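Local coordinates for uncharacterized protein (Sinorhizobium meliloti, PDB 3U5R) that is of unknown function but, as a thioredoxin-fold member of the AhpC/TSA peroxiredoxin-like family, may have antioxidant or oxidoreductase activity, at residues 74-79 against 163-168; 82-87 against 93-98; 134-139 against 201-206; 145-150 against 176-181; 149-152 against 156-159. All blocks are in the same frame, centred on the assembly; numbering follows the deposited sequence.

Contact 1 of 5, residues 74-79 against 163-168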
# COMPACT_ATOMS: atom_id res chain seq x y z
N VAL A 74 9.13 -5.84 0.03
CA VAL A 74 8.96 -4.47 0.42
C VAL A 74 10.28 -3.73 0.62
O VAL A 74 10.40 -2.58 0.26
CB VAL A 74 8.13 -4.41 1.72
CG1 VAL A 74 8.08 -2.95 2.32
CG2 VAL A 74 6.72 -4.95 1.43
N VAL A 75 11.27 -4.38 1.27
CA VAL A 75 12.64 -3.79 1.40
C VAL A 75 13.16 -3.26 0.06
O VAL A 75 13.63 -2.09 -0.08
CB VAL A 75 13.63 -4.81 2.12
CG1 VAL A 75 15.19 -4.40 1.98
CG2 VAL A 75 13.21 -4.98 3.66
N LEU A 76 13.02 -4.09 -0.97
CA LEU A 76 13.36 -3.64 -2.33
C LEU A 76 12.84 -2.22 -2.75
O LEU A 76 13.57 -1.46 -3.43
CB LEU A 76 12.86 -4.67 -3.35
CG LEU A 76 13.18 -4.36 -4.80
CD1 LEU A 76 14.66 -4.63 -5.20
CD2 LEU A 76 12.24 -5.21 -5.64
N ILE A 77 11.60 -1.86 -2.41
CA ILE A 77 10.98 -0.68 -3.00
C ILE A 77 10.79 0.41 -1.93
O ILE A 77 10.13 1.41 -2.14
CB ILE A 77 9.60 -1.01 -3.56
CG1 ILE A 77 8.74 -1.57 -2.39
CG2 ILE A 77 9.71 -2.03 -4.67
CD1 ILE A 77 7.30 -1.74 -2.79
N ARG A 78 11.30 0.23 -0.74
CA ARG A 78 11.00 1.14 0.33
C ARG A 78 11.46 2.59 0.12
O ARG A 78 10.72 3.51 0.30
CB ARG A 78 11.40 0.51 1.65
CG ARG A 78 11.97 1.33 2.67
CD ARG A 78 13.16 0.60 3.32
NE ARG A 78 12.79 -0.40 4.28
CZ ARG A 78 13.62 -1.23 4.87
NH1 ARG A 78 14.90 -1.25 4.58
NH2 ARG A 78 13.15 -2.06 5.75
N GLU A 79 12.67 2.75 -0.36
CA GLU A 79 13.14 4.05 -0.69
C GLU A 79 12.31 4.70 -1.83
O GLU A 79 12.01 5.82 -1.80
CB GLU A 79 14.62 3.98 -1.01
CG GLU A 79 15.49 3.61 0.18
CD GLU A 79 15.51 2.10 0.53
OE1 GLU A 79 15.00 1.23 -0.23
OE2 GLU A 79 16.05 1.78 1.62
N ASP A 163 6.08 -1.92 -9.96
CA ASP A 163 6.75 -1.95 -11.28
C ASP A 163 7.32 -3.35 -11.42
O ASP A 163 7.03 -4.22 -10.59
CB ASP A 163 7.90 -0.92 -11.31
CG ASP A 163 8.90 -1.14 -10.12
OD1 ASP A 163 9.01 -2.30 -9.59
OD2 ASP A 163 9.59 -0.16 -9.71
N ASP A 164 8.20 -3.55 -12.40
CA ASP A 164 8.62 -4.92 -12.80
C ASP A 164 9.79 -5.42 -11.90
O ASP A 164 10.26 -6.57 -12.07
CB ASP A 164 9.11 -4.95 -14.30
CG ASP A 164 7.98 -4.85 -15.37
OD1 ASP A 164 6.88 -5.43 -15.15
OD2 ASP A 164 8.21 -4.25 -16.51
N ALA A 165 10.31 -4.58 -11.00
CA ALA A 165 11.47 -4.97 -10.18
C ALA A 165 11.08 -6.05 -9.16
O ALA A 165 9.98 -6.01 -8.50
CB ALA A 165 12.09 -3.75 -9.48
N ARG A 166 11.99 -7.03 -9.00
CA ARG A 166 11.85 -8.08 -7.98
C ARG A 166 13.21 -8.30 -7.32
O ARG A 166 14.21 -7.97 -7.91
CB ARG A 166 11.40 -9.43 -8.64
CG ARG A 166 10.02 -9.33 -9.43
CD ARG A 166 8.79 -9.24 -8.46
NE ARG A 166 7.49 -9.23 -9.17
CZ ARG A 166 6.87 -8.18 -9.71
NH1 ARG A 166 7.44 -6.97 -9.70
NH2 ARG A 166 5.65 -8.34 -10.33
N PRO A 167 13.24 -8.79 -6.09
CA PRO A 167 14.58 -8.96 -5.46
C PRO A 167 15.45 -9.88 -6.34
O PRO A 167 15.00 -10.99 -6.65
CB PRO A 167 14.24 -9.70 -4.20
CG PRO A 167 12.87 -9.19 -3.89
CD PRO A 167 12.16 -9.07 -5.13
N GLY A 168 16.61 -9.39 -6.77
CA GLY A 168 17.61 -10.18 -7.52
C GLY A 168 17.34 -10.25 -9.00
O GLY A 168 18.11 -10.92 -9.72
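Leu76 reaches across to the backbone of Ala165, Arg166 and Pro167 with a single methyl, CD2, and the tight part of the contact is gathered round that atom. Its closest approach is to the carbonyl carbon of Arg166, CD2 to C 3.6 Å, so the methyl lies against the peptide that joins Arg166 to Pro167. The Pro167 ring meets it through CD, 3.9 Å from Leu76 CD2, and Ala165 CB stands a little farther off, 4.1 Å from the same methyl. With CG anti to the backbone N (chi1 -178°), the leucine extends away from its own turn and toward the loop. In the thioredoxin fold of this family, residues 74-79 hold the break between helix 72-75 and helix 78-88: a type I turn runs from Val75 to Arg78, and Ile77 is the N-cap of the second helix. The facing loop, which leads from strand 156-160 to helix 176-186, is stiffened by its own bonds. Asp163 OD1 accepts from Ala165 N (3.0 Å) in an Asx turn, met from above the carboxylate plane, while Arg166 NH1 donates to both Asp163 O and Ala165 O, each within 1° of the guanidinium plane; Gln161 takes a further bond from NH2. Outside the cluster the contact is looser: Leu76 and Pro167 remain partly exposed, whereas Ala165 is buried and Val173 touches Leu76 and Ile77.

Contact 2 of 5, residues 82-87 against 93-98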
# COMPACT_ATOMS: atom_id res chain seq x y z
N ALA A 82 8.78 5.89 -0.62
CA ALA A 82 8.80 7.15 0.09
C ALA A 82 9.00 8.29 -0.93
O ALA A 82 8.36 9.36 -0.83
CB ALA A 82 9.90 7.13 1.20
N LYS A 83 9.86 8.06 -1.91
CA LYS A 83 10.08 9.06 -2.97
C LYS A 83 8.79 9.30 -3.81
O LYS A 83 8.33 10.47 -4.06
CB LYS A 83 11.23 8.56 -3.87
CG LYS A 83 11.43 9.33 -5.21
CD LYS A 83 11.65 10.81 -4.93
CE LYS A 83 12.24 11.51 -6.21
NZ LYS A 83 12.95 10.38 -6.94
N PHE A 84 8.18 8.20 -4.24
CA PHE A 84 6.91 8.24 -4.99
C PHE A 84 5.86 9.03 -4.22
O PHE A 84 5.25 9.96 -4.76
CB PHE A 84 6.44 6.79 -5.17
CG PHE A 84 5.00 6.64 -5.62
CD1 PHE A 84 4.67 6.69 -6.94
CD2 PHE A 84 4.00 6.40 -4.71
CE1 PHE A 84 3.32 6.50 -7.37
CE2 PHE A 84 2.66 6.18 -5.17
CZ PHE A 84 2.36 6.26 -6.47
N ALA A 85 5.58 8.62 -2.98
CA ALA A 85 4.52 9.32 -2.24
C ALA A 85 4.85 10.83 -2.12
O ALA A 85 3.98 11.66 -2.34
CB ALA A 85 4.24 8.70 -0.86
N GLY A 86 6.11 11.17 -1.78
CA GLY A 86 6.55 12.58 -1.69
C GLY A 86 6.39 13.31 -3.03
O GLY A 86 5.86 14.45 -3.08
N ASP A 87 6.76 12.66 -4.12
CA ASP A 87 6.66 13.29 -5.43
C ASP A 87 5.22 13.77 -5.69
O ASP A 87 5.03 14.76 -6.36
CB ASP A 87 6.98 12.29 -6.56
CG ASP A 87 8.47 12.10 -6.82
OD1 ASP A 87 9.26 12.89 -6.23
OD2 ASP A 87 8.84 11.12 -7.56
N LEU A 93 -2.57 12.98 -4.86
CA LEU A 93 -2.53 11.60 -4.38
C LEU A 93 -2.39 11.54 -2.84
O LEU A 93 -1.50 12.20 -2.28
CB LEU A 93 -1.34 10.89 -4.99
CG LEU A 93 -1.14 9.52 -4.42
CD1 LEU A 93 -2.20 8.60 -5.06
CD2 LEU A 93 0.24 9.06 -4.76
N ALA A 94 -3.28 10.80 -2.17
CA ALA A 94 -3.11 10.41 -0.79
C ALA A 94 -2.58 8.98 -0.77
O ALA A 94 -3.06 8.13 -1.52
CB ALA A 94 -4.45 10.47 -0.04
N VAL A 95 -1.60 8.70 0.09
CA VAL A 95 -1.10 7.34 0.27
C VAL A 95 -1.34 6.92 1.67
O VAL A 95 -1.05 7.67 2.63
CB VAL A 95 0.43 7.20 -0.04
CG1 VAL A 95 0.96 5.79 0.31
CG2 VAL A 95 0.73 7.53 -1.54
N VAL A 96 -1.89 5.72 1.86
CA VAL A 96 -1.99 5.17 3.23
C VAL A 96 -1.37 3.84 3.20
O VAL A 96 -1.85 2.99 2.40
CB VAL A 96 -3.45 5.08 3.72
CG1 VAL A 96 -4.33 4.43 2.66
CG2 VAL A 96 -3.51 4.30 5.03
N ALA A 97 -0.40 3.59 4.08
CA ALA A 97 0.18 2.27 4.22
C ALA A 97 -0.29 1.54 5.44
O ALA A 97 -0.48 2.17 6.47
CB ALA A 97 1.75 2.37 4.24
N ILE A 98 -0.40 0.22 5.39
CA ILE A 98 -0.99 -0.55 6.48
C ILE A 98 -0.13 -1.81 6.71
O ILE A 98 0.23 -2.50 5.76
CB ILE A 98 -2.46 -1.00 6.15
CG1 ILE A 98 -3.36 0.24 6.01
CG2 ILE A 98 -3.00 -1.94 7.28
CD1 ILE A 98 -4.75 -0.09 5.36
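Helix 82-87 lies over strand 93-98 with its axis 8.8 Å away and running roughly antiparallel, 146° between the N-to-C directions; Ala85 and Val95 bring the backbones closest, CA to CA 6.5 Å. This is the second half of a beta-alpha-beta crossover in the thioredoxin fold: a short connection brings the chain from helix 78-88 into strand 93-99, which lies between strands 61-66 and 127-129 and runs parallel to both. Leu93 and Val95, two residues apart, direct their side chains to the same helix-covered face. Phe84 meets Leu93 through CE2 and CZ, and the two side chains cross at about a right angle. Leu93 CD2 lies 3.8 Å from Phe84 CE2 and 3.9 Å from Phe84 CZ, an oblique approach to the ring; Val95 CG2 is 4.3 Å from Phe84 CE2. Because Phe84 CG is anti to its own N (chi1 166°), the ring is swung toward the sheet although the CB itself does not point there. It also touches Leu63 on the adjoining strand and Leu178 and Val182 on helix 176-186, making Phe84 a wedge between two helices and the sheet. On the polar side of the helix, Asp87 forms a salt bridge with Arg179. Nearer the middle of the strand, the small Ala85 lets the helix come close: its CB rests 3.8 Å from Val95 CG2, the methyl anti to the valine carbonyl carbon.

Contact 3 of 5, residues 134-139 against 201-206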
# COMPACT_ATOMS: atom_id res chain seq x y z
N SER A 134 -8.66 -7.11 10.34
CA SER A 134 -9.99 -6.95 9.67
C SER A 134 -9.86 -6.08 8.39
O SER A 134 -10.50 -6.33 7.40
CB SER A 134 -11.02 -6.31 10.64
OG SER A 134 -10.67 -4.95 10.84
N VAL A 135 -8.98 -5.08 8.38
CA VAL A 135 -8.87 -4.28 7.16
C VAL A 135 -8.20 -5.07 6.01
O VAL A 135 -8.72 -5.06 4.92
CB VAL A 135 -8.18 -2.90 7.44
CG1 VAL A 135 -8.02 -2.09 6.16
CG2 VAL A 135 -8.97 -2.15 8.62
N ALA A 136 -7.08 -5.75 6.26
CA ALA A 136 -6.48 -6.58 5.23
C ALA A 136 -7.56 -7.54 4.64
O ALA A 136 -7.65 -7.74 3.43
CB ALA A 136 -5.29 -7.38 5.83
N LYS A 137 -8.37 -8.13 5.53
CA LYS A 137 -9.43 -9.04 5.04
C LYS A 137 -10.52 -8.36 4.23
O LYS A 137 -10.94 -8.90 3.17
CB LYS A 137 -10.10 -9.77 6.22
CG LYS A 137 -9.25 -10.77 6.94
CD LYS A 137 -10.22 -11.59 7.91
CE LYS A 137 -9.58 -11.95 9.25
NZ LYS A 137 -10.65 -12.34 10.26
N ALA A 138 -10.95 -7.15 4.64
CA ALA A 138 -11.96 -6.41 3.85
C ALA A 138 -11.45 -5.97 2.47
O ALA A 138 -12.24 -5.92 1.54
CB ALA A 138 -12.52 -5.13 4.65
N TYR A 139 -10.15 -5.63 2.34
CA TYR A 139 -9.59 -5.21 1.02
C TYR A 139 -9.28 -6.42 0.17
O TYR A 139 -9.20 -6.31 -1.07
CB TYR A 139 -8.30 -4.34 1.23
CG TYR A 139 -8.65 -2.88 1.40
CD1 TYR A 139 -9.24 -2.44 2.55
CD2 TYR A 139 -8.50 -1.96 0.37
CE1 TYR A 139 -9.61 -1.14 2.72
CE2 TYR A 139 -8.89 -0.62 0.55
CZ TYR A 139 -9.43 -0.24 1.70
OH TYR A 139 -9.84 1.05 1.87
N CYS A 201 5.80 -11.61 0.27
CA CYS A 201 5.54 -12.47 1.37
C CYS A 201 4.06 -12.47 1.67
O CYS A 201 3.44 -11.39 1.68
CB CYS A 201 6.28 -11.92 2.57
SG CYS A 201 8.14 -12.11 2.26
N ASN A 202 3.47 -13.64 1.95
CA ASN A 202 2.09 -13.65 2.43
C ASN A 202 1.96 -12.74 3.64
O ASN A 202 2.89 -12.61 4.47
CB ASN A 202 1.51 -15.05 2.73
CG ASN A 202 2.26 -15.76 3.87
OD1 ASN A 202 3.49 -15.85 3.84
ND2 ASN A 202 1.53 -16.23 4.90
N ILE A 203 0.81 -12.08 3.73
CA ILE A 203 0.36 -11.48 4.97
C ILE A 203 0.42 -12.53 6.06
O ILE A 203 -0.07 -13.66 5.93
CB ILE A 203 -1.08 -10.85 4.80
CG1 ILE A 203 -0.97 -9.76 3.71
CG2 ILE A 203 -1.69 -10.37 6.18
CD1 ILE A 203 -1.72 -8.52 3.84
N LYS A 204 1.00 -12.16 7.20
CA LYS A 204 1.12 -13.14 8.26
C LYS A 204 -0.13 -13.13 9.14
O LYS A 204 -0.16 -12.46 10.16
CB LYS A 204 2.39 -12.83 9.06
CG LYS A 204 3.64 -12.83 8.15
CD LYS A 204 3.77 -14.22 7.50
CE LYS A 204 5.15 -14.49 6.86
NZ LYS A 204 5.18 -14.15 5.41
N TRP A 205 -1.15 -13.86 8.69
CA TRP A 205 -2.43 -13.98 9.38
C TRP A 205 -2.17 -14.61 10.76
O TRP A 205 -1.34 -15.51 10.89
CB TRP A 205 -3.34 -14.93 8.58
CG TRP A 205 -3.49 -14.42 7.20
CD1 TRP A 205 -2.95 -14.94 6.07
CD2 TRP A 205 -4.22 -13.23 6.80
NE1 TRP A 205 -3.31 -14.16 4.97
CE2 TRP A 205 -4.10 -13.11 5.40
CE3 TRP A 205 -4.96 -12.26 7.50
CZ2 TRP A 205 -4.67 -12.06 4.68
CZ3 TRP A 205 -5.56 -11.20 6.76
CH2 TRP A 205 -5.40 -11.12 5.37
N THR A 206 -2.83 -14.08 11.79
CA THR A 206 -2.79 -14.69 13.14
C THR A 206 -3.44 -16.08 13.02
O THR A 206 -4.42 -16.22 12.28
CB THR A 206 -3.57 -13.85 14.13
OG1 THR A 206 -4.96 -13.93 13.78
CG2 THR A 206 -3.19 -12.43 14.01
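Trp205 lays the outer end of its six-membered ring against the middle of helix 134-139, where CH2 is 3.8 Å from Ala136 CB and CZ3 is 3.7 Å from Lys137 CG. Both carbons approach the indole obliquely. The tryptophan gets there by a first torsion of -56°, which sets CG beside the backbone N and opposite the carbonyl carbon; the indole then reaches the helix although the CB does not point to it. Lys137 has a comparable first torsion (chi1 -68°), which places CG at the ring, so the lysine contributes the aliphatic root of its chain, which bends at chi3 farther out. Ile203 CG2 covers one face of the indole from within the same segment, 3.6 Å from the ring plane and over its centre. The isoleucine also sends CD1 to Ala136 CB, 4.2 Å away, and thus Ala136 CB faces both the indole and Ile203 CD1. Replacing Trp205 with an alanine would probably leave Lys137 CG without its aromatic partner, leave Ala136 with Ile203 alone among these residues, and uncover Ile203 CG2. Farther along, Lys204 turns from the helix: its NZ donates to Asn202 O and Asn202 OD1, both at 2.9 Å, which ties the chain back on itself at the end of the strand. Gln133, just before the helix, bonds the backbone of Lys204 and Thr206. The contact thus joins the tail that follows strand 199-202 to helix 134-139, whose Ala136 also touches Phe66 of strand 61-66 in the central sheet.

Contact 4 of 5, residues 145-150 against 176-181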
# COMPACT_ATOMS: atom_id res chain seq x y z
N PRO A 145 4.32 -6.33 -0.88
CA PRO A 145 3.42 -5.21 -0.88
C PRO A 145 2.20 -5.54 -1.72
O PRO A 145 2.32 -6.29 -2.71
CB PRO A 145 4.20 -4.16 -1.63
CG PRO A 145 5.04 -4.97 -2.68
CD PRO A 145 5.32 -6.28 -1.97
N ASP A 146 1.04 -4.99 -1.36
CA ASP A 146 -0.20 -5.16 -2.17
C ASP A 146 -0.80 -3.78 -2.37
O ASP A 146 -1.14 -3.11 -1.38
CB ASP A 146 -1.20 -6.06 -1.39
CG ASP A 146 -2.11 -6.86 -2.32
OD1 ASP A 146 -2.26 -6.46 -3.49
OD2 ASP A 146 -2.60 -7.91 -1.86
N PHE A 147 -0.81 -3.28 -3.60
CA PHE A 147 -1.23 -1.91 -3.86
C PHE A 147 -2.62 -1.80 -4.47
O PHE A 147 -2.91 -2.46 -5.48
CB PHE A 147 -0.26 -1.28 -4.88
CG PHE A 147 1.18 -1.21 -4.39
CD1 PHE A 147 1.58 -0.16 -3.55
CD2 PHE A 147 2.15 -2.14 -4.82
CE1 PHE A 147 2.91 -0.06 -3.10
CE2 PHE A 147 3.50 -2.04 -4.37
CZ PHE A 147 3.86 -0.99 -3.49
N PHE A 148 -3.47 -0.94 -3.89
CA PHE A 148 -4.84 -0.76 -4.41
C PHE A 148 -4.99 0.75 -4.67
O PHE A 148 -4.96 1.54 -3.71
CB PHE A 148 -5.88 -1.17 -3.34
CG PHE A 148 -5.87 -2.65 -2.91
CD1 PHE A 148 -4.90 -3.17 -2.05
CD2 PHE A 148 -6.92 -3.50 -3.31
CE1 PHE A 148 -4.91 -4.51 -1.68
CE2 PHE A 148 -6.98 -4.82 -2.91
CZ PHE A 148 -5.99 -5.36 -2.08
N LEU A 149 -5.18 1.18 -5.92
CA LEU A 149 -5.36 2.56 -6.22
C LEU A 149 -6.86 2.84 -6.52
O LEU A 149 -7.43 2.14 -7.38
CB LEU A 149 -4.54 2.98 -7.47
CG LEU A 149 -4.57 4.48 -7.86
CD1 LEU A 149 -3.87 5.37 -6.76
CD2 LEU A 149 -3.88 4.61 -9.16
N TYR A 150 -7.40 3.89 -5.89
CA TYR A 150 -8.78 4.34 -6.05
C TYR A 150 -8.85 5.74 -6.67
O TYR A 150 -7.98 6.59 -6.41
CB TYR A 150 -9.49 4.38 -4.70
CG TYR A 150 -9.48 3.00 -4.11
CD1 TYR A 150 -10.49 2.08 -4.45
CD2 TYR A 150 -8.44 2.59 -3.24
CE1 TYR A 150 -10.49 0.80 -3.90
CE2 TYR A 150 -8.39 1.26 -2.73
CZ TYR A 150 -9.43 0.39 -3.07
OH TYR A 150 -9.40 -0.91 -2.60
N ALA A 176 7.23 2.70 -12.06
CA ALA A 176 6.58 3.19 -13.31
C ALA A 176 5.13 2.73 -13.53
O ALA A 176 4.32 3.54 -13.95
CB ALA A 176 7.45 2.87 -14.60
N ASP A 177 4.80 1.47 -13.23
CA ASP A 177 3.40 1.00 -13.37
C ASP A 177 2.43 1.81 -12.49
O ASP A 177 1.40 2.31 -13.00
CB ASP A 177 3.25 -0.52 -13.05
CG ASP A 177 3.97 -1.44 -14.09
OD1 ASP A 177 4.90 -0.96 -14.72
OD2 ASP A 177 3.66 -2.67 -14.24
N LEU A 178 2.76 1.97 -11.22
CA LEU A 178 1.91 2.76 -10.31
C LEU A 178 1.90 4.22 -10.68
O LEU A 178 0.85 4.86 -10.68
CB LEU A 178 2.36 2.62 -8.84
CG LEU A 178 1.39 2.19 -7.80
CD1 LEU A 178 1.92 2.64 -6.44
CD2 LEU A 178 -0.07 2.54 -8.06
N ARG A 179 3.06 4.77 -11.02
CA ARG A 179 3.13 6.16 -11.47
C ARG A 179 2.24 6.39 -12.66
O ARG A 179 1.47 7.30 -12.66
CB ARG A 179 4.56 6.57 -11.79
CG ARG A 179 5.40 6.69 -10.47
CD ARG A 179 6.96 6.88 -10.82
NE ARG A 179 7.77 7.16 -9.62
CZ ARG A 179 7.91 8.34 -9.05
NH1 ARG A 179 7.38 9.45 -9.55
NH2 ARG A 179 8.75 8.45 -8.02
N ALA A 180 2.35 5.55 -13.69
CA ALA A 180 1.48 5.70 -14.86
C ALA A 180 -0.02 5.67 -14.47
O ALA A 180 -0.80 6.51 -14.95
CB ALA A 180 1.82 4.62 -15.96
N ALA A 181 -0.42 4.77 -13.59
CA ALA A 181 -1.81 4.66 -13.11
C ALA A 181 -2.26 5.94 -12.34
O ALA A 181 -3.31 6.52 -12.62
CB ALA A 181 -1.95 3.41 -12.21
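Phe147 and Leu149 reach helix 176-181 through different first torsions. In Phe147 CG is opposite the carbonyl carbon, whereas in Leu149 it is opposite the backbone N, chi1 -177°; either way the group extends from the helix-facing side of the strand. Leu178 answers from the helix with a chi1 of -126°, away from the staggered positions, and inserts its two methyls between the strand residues. Its CD1 comes obliquely to the phenylalanine ring, 4.0 Å from Phe147 CD1, with the two side chains crossing at about a right angle. The second methyl is more loosely placed, Leu178 CD2 to Leu149 CD2 being 4.5 Å. Ala181, one turn farther along the helix, supplies the closer fit: its CB is 3.8 Å from Leu149 CD2, and the same leucine methyl also lies 3.8 Å from the Ala181 carbonyl carbon. The small Ala181 side chain is consistent with this close approach to the helix backbone. All four residues are buried, and the contact is purely apolar. Strand and helix run almost parallel, 12° between their directions, with the axes 10.5 Å apart at their closest. This is the layer of the thioredoxin fold in which a helix packs on the central sheet. Strand 61-66 lies beside 146-150 and gives Leu63 to both Phe147 and Leu178, strand 156-160 borders its other edge, and helix 78-88 flanks helix 176-186 through Phe84.

Contact 5 of 5, residues 149-152 against 156-159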
# COMPACT_ATOMS: atom_id res chain seq x y z
N LEU A 149 -5.18 1.18 -5.92
CA LEU A 149 -5.36 2.56 -6.22
C LEU A 149 -6.86 2.84 -6.52
O LEU A 149 -7.43 2.14 -7.38
CB LEU A 149 -4.54 2.98 -7.47
CG LEU A 149 -4.57 4.48 -7.86
CD1 LEU A 149 -3.87 5.37 -6.76
CD2 LEU A 149 -3.88 4.61 -9.16
N TYR A 150 -7.40 3.89 -5.89
CA TYR A 150 -8.78 4.34 -6.05
C TYR A 150 -8.85 5.74 -6.67
O TYR A 150 -7.98 6.59 -6.41
CB TYR A 150 -9.49 4.38 -4.70
CG TYR A 150 -9.48 3.00 -4.11
CD1 TYR A 150 -10.49 2.08 -4.45
CD2 TYR A 150 -8.44 2.59 -3.24
CE1 TYR A 150 -10.49 0.80 -3.90
CE2 TYR A 150 -8.39 1.26 -2.73
CZ TYR A 150 -9.43 0.39 -3.07
OH TYR A 150 -9.40 -0.91 -2.60
N ASP A 151 -9.94 6.00 -7.38
CA ASP A 151 -10.20 7.32 -7.96
C ASP A 151 -11.02 8.16 -7.06
O ASP A 151 -11.22 7.84 -5.87
CB ASP A 151 -10.82 7.16 -9.37
CG ASP A 151 -12.24 6.52 -9.32
OD1 ASP A 151 -12.84 6.38 -8.21
OD2 ASP A 151 -12.74 6.17 -10.39
N ARG A 152 -11.53 9.24 -7.62
CA ARG A 152 -12.24 10.30 -6.91
C ARG A 152 -13.49 9.72 -6.19
O ARG A 152 -13.85 10.18 -5.10
CB ARG A 152 -12.71 11.42 -7.88
CG ARG A 152 -11.59 12.23 -8.67
CD ARG A 152 -11.93 13.78 -8.83
NE ARG A 152 -12.10 14.37 -7.46
CZ ARG A 152 -11.54 15.49 -7.00
NH1 ARG A 152 -10.78 16.23 -7.80
NH2 ARG A 152 -11.73 15.85 -5.73
N LEU A 156 -12.00 1.06 -7.28
CA LEU A 156 -10.65 0.51 -7.57
C LEU A 156 -10.30 0.61 -9.05
O LEU A 156 -11.04 0.11 -9.91
CB LEU A 156 -10.56 -0.95 -7.13
CG LEU A 156 -9.20 -1.69 -7.29
CD1 LEU A 156 -8.15 -1.14 -6.30
CD2 LEU A 156 -9.41 -3.21 -7.02
N VAL A 157 -9.18 1.27 -9.37
CA VAL A 157 -8.77 1.43 -10.76
C VAL A 157 -7.49 0.77 -11.09
O VAL A 157 -7.22 0.53 -12.27
CB VAL A 157 -8.65 2.91 -11.19
CG1 VAL A 157 -10.09 3.58 -11.32
CG2 VAL A 157 -7.76 3.78 -10.16
N TYR A 158 -6.66 0.49 -10.07
CA TYR A 158 -5.44 -0.26 -10.37
C TYR A 158 -5.13 -1.12 -9.17
O TYR A 158 -5.25 -0.66 -8.03
CB TYR A 158 -4.23 0.68 -10.69
CG TYR A 158 -2.90 -0.07 -10.89
CD1 TYR A 158 -2.51 -0.48 -12.17
CD2 TYR A 158 -2.05 -0.37 -9.82
CE1 TYR A 158 -1.29 -1.18 -12.39
CE2 TYR A 158 -0.78 -1.06 -10.02
CZ TYR A 158 -0.44 -1.46 -11.30
OH TYR A 158 0.69 -2.13 -11.55
N HIS A 159 -4.77 -2.38 -9.44
CA HIS A 159 -4.45 -3.34 -8.42
C HIS A 159 -3.31 -4.17 -8.98
O HIS A 159 -3.47 -4.93 -9.92
CB HIS A 159 -5.67 -4.21 -7.99
CG HIS A 159 -5.35 -5.24 -6.96
ND1 HIS A 159 -4.53 -4.97 -5.88
CD2 HIS A 159 -5.68 -6.54 -6.87
CE1 HIS A 159 -4.39 -6.06 -5.15
NE2 HIS A 159 -5.09 -7.02 -5.73
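Leu149 O receives two backbone donors, Val157 N at 2.8 Å and Tyr158 N at 3.2 Å, and this shared acceptor defines a classic beta bulge in the hairpin of strands 146-150 and 156-160. The first bond comes nearly along the C=O axis; the second is tilted 18° from the carbonyl plane. Leu149 N repays the pair by donating to Tyr158 O at 2.8 Å, almost perfectly straight at 179°. Because Val157 and Tyr158 both face Leu149, the antiparallel register shifts by one residue, and Tyr150 and Leu156 form a non-hydrogen-bonded pair. Here the side chains take over: Leu156 CD1 stands over one face of the Tyr150 ring, 4.1 Å from its centroid, as a CH-pi contact, and Leu156 CB meets Tyr150 CE1 at 3.7 Å. A serine in place of Tyr150 would probably strip Leu156 CD1 of its aromatic face and cost Leu156 CB its packing partner. Asp151 turns its CG into the crowded position between N and the carbonyl carbon (chi1 66°), where OD1 accepts from Arg155 N across the turn while OD2 rests 3.8 Å from Val157 CG1. Farther along the other strand, Tyr158 OH is held by Gln161 O. The chemistry implies division of labour: backbone bonds fix the bulge, whereas apolar and CH-pi contacts secure the neighbouring pair.

Overall arrangement
Contacts 2, 4 and 5 are buried and meet at the central sheet, while contacts 1 and 3 are only partly buried, and each involves an irregular segment. Contact 4 lies between the other two core contacts: it shares Leu149 and Tyr150 with contact 5, and its Leu178 touches Phe84 of contact 2, where a salt bridge from Asp87 to Arg179 adds a polar link. Contact 5 alone has hydrogen bonds between its segments, as a hairpin should; contacts 2 and 4 are apolar helix-on-sheet packing. Contacts 1 and 3 combine apolar touches with polar bonds inside their own loops. Ile77, in the first segment of contact 1, packs on Phe147 of contact 4.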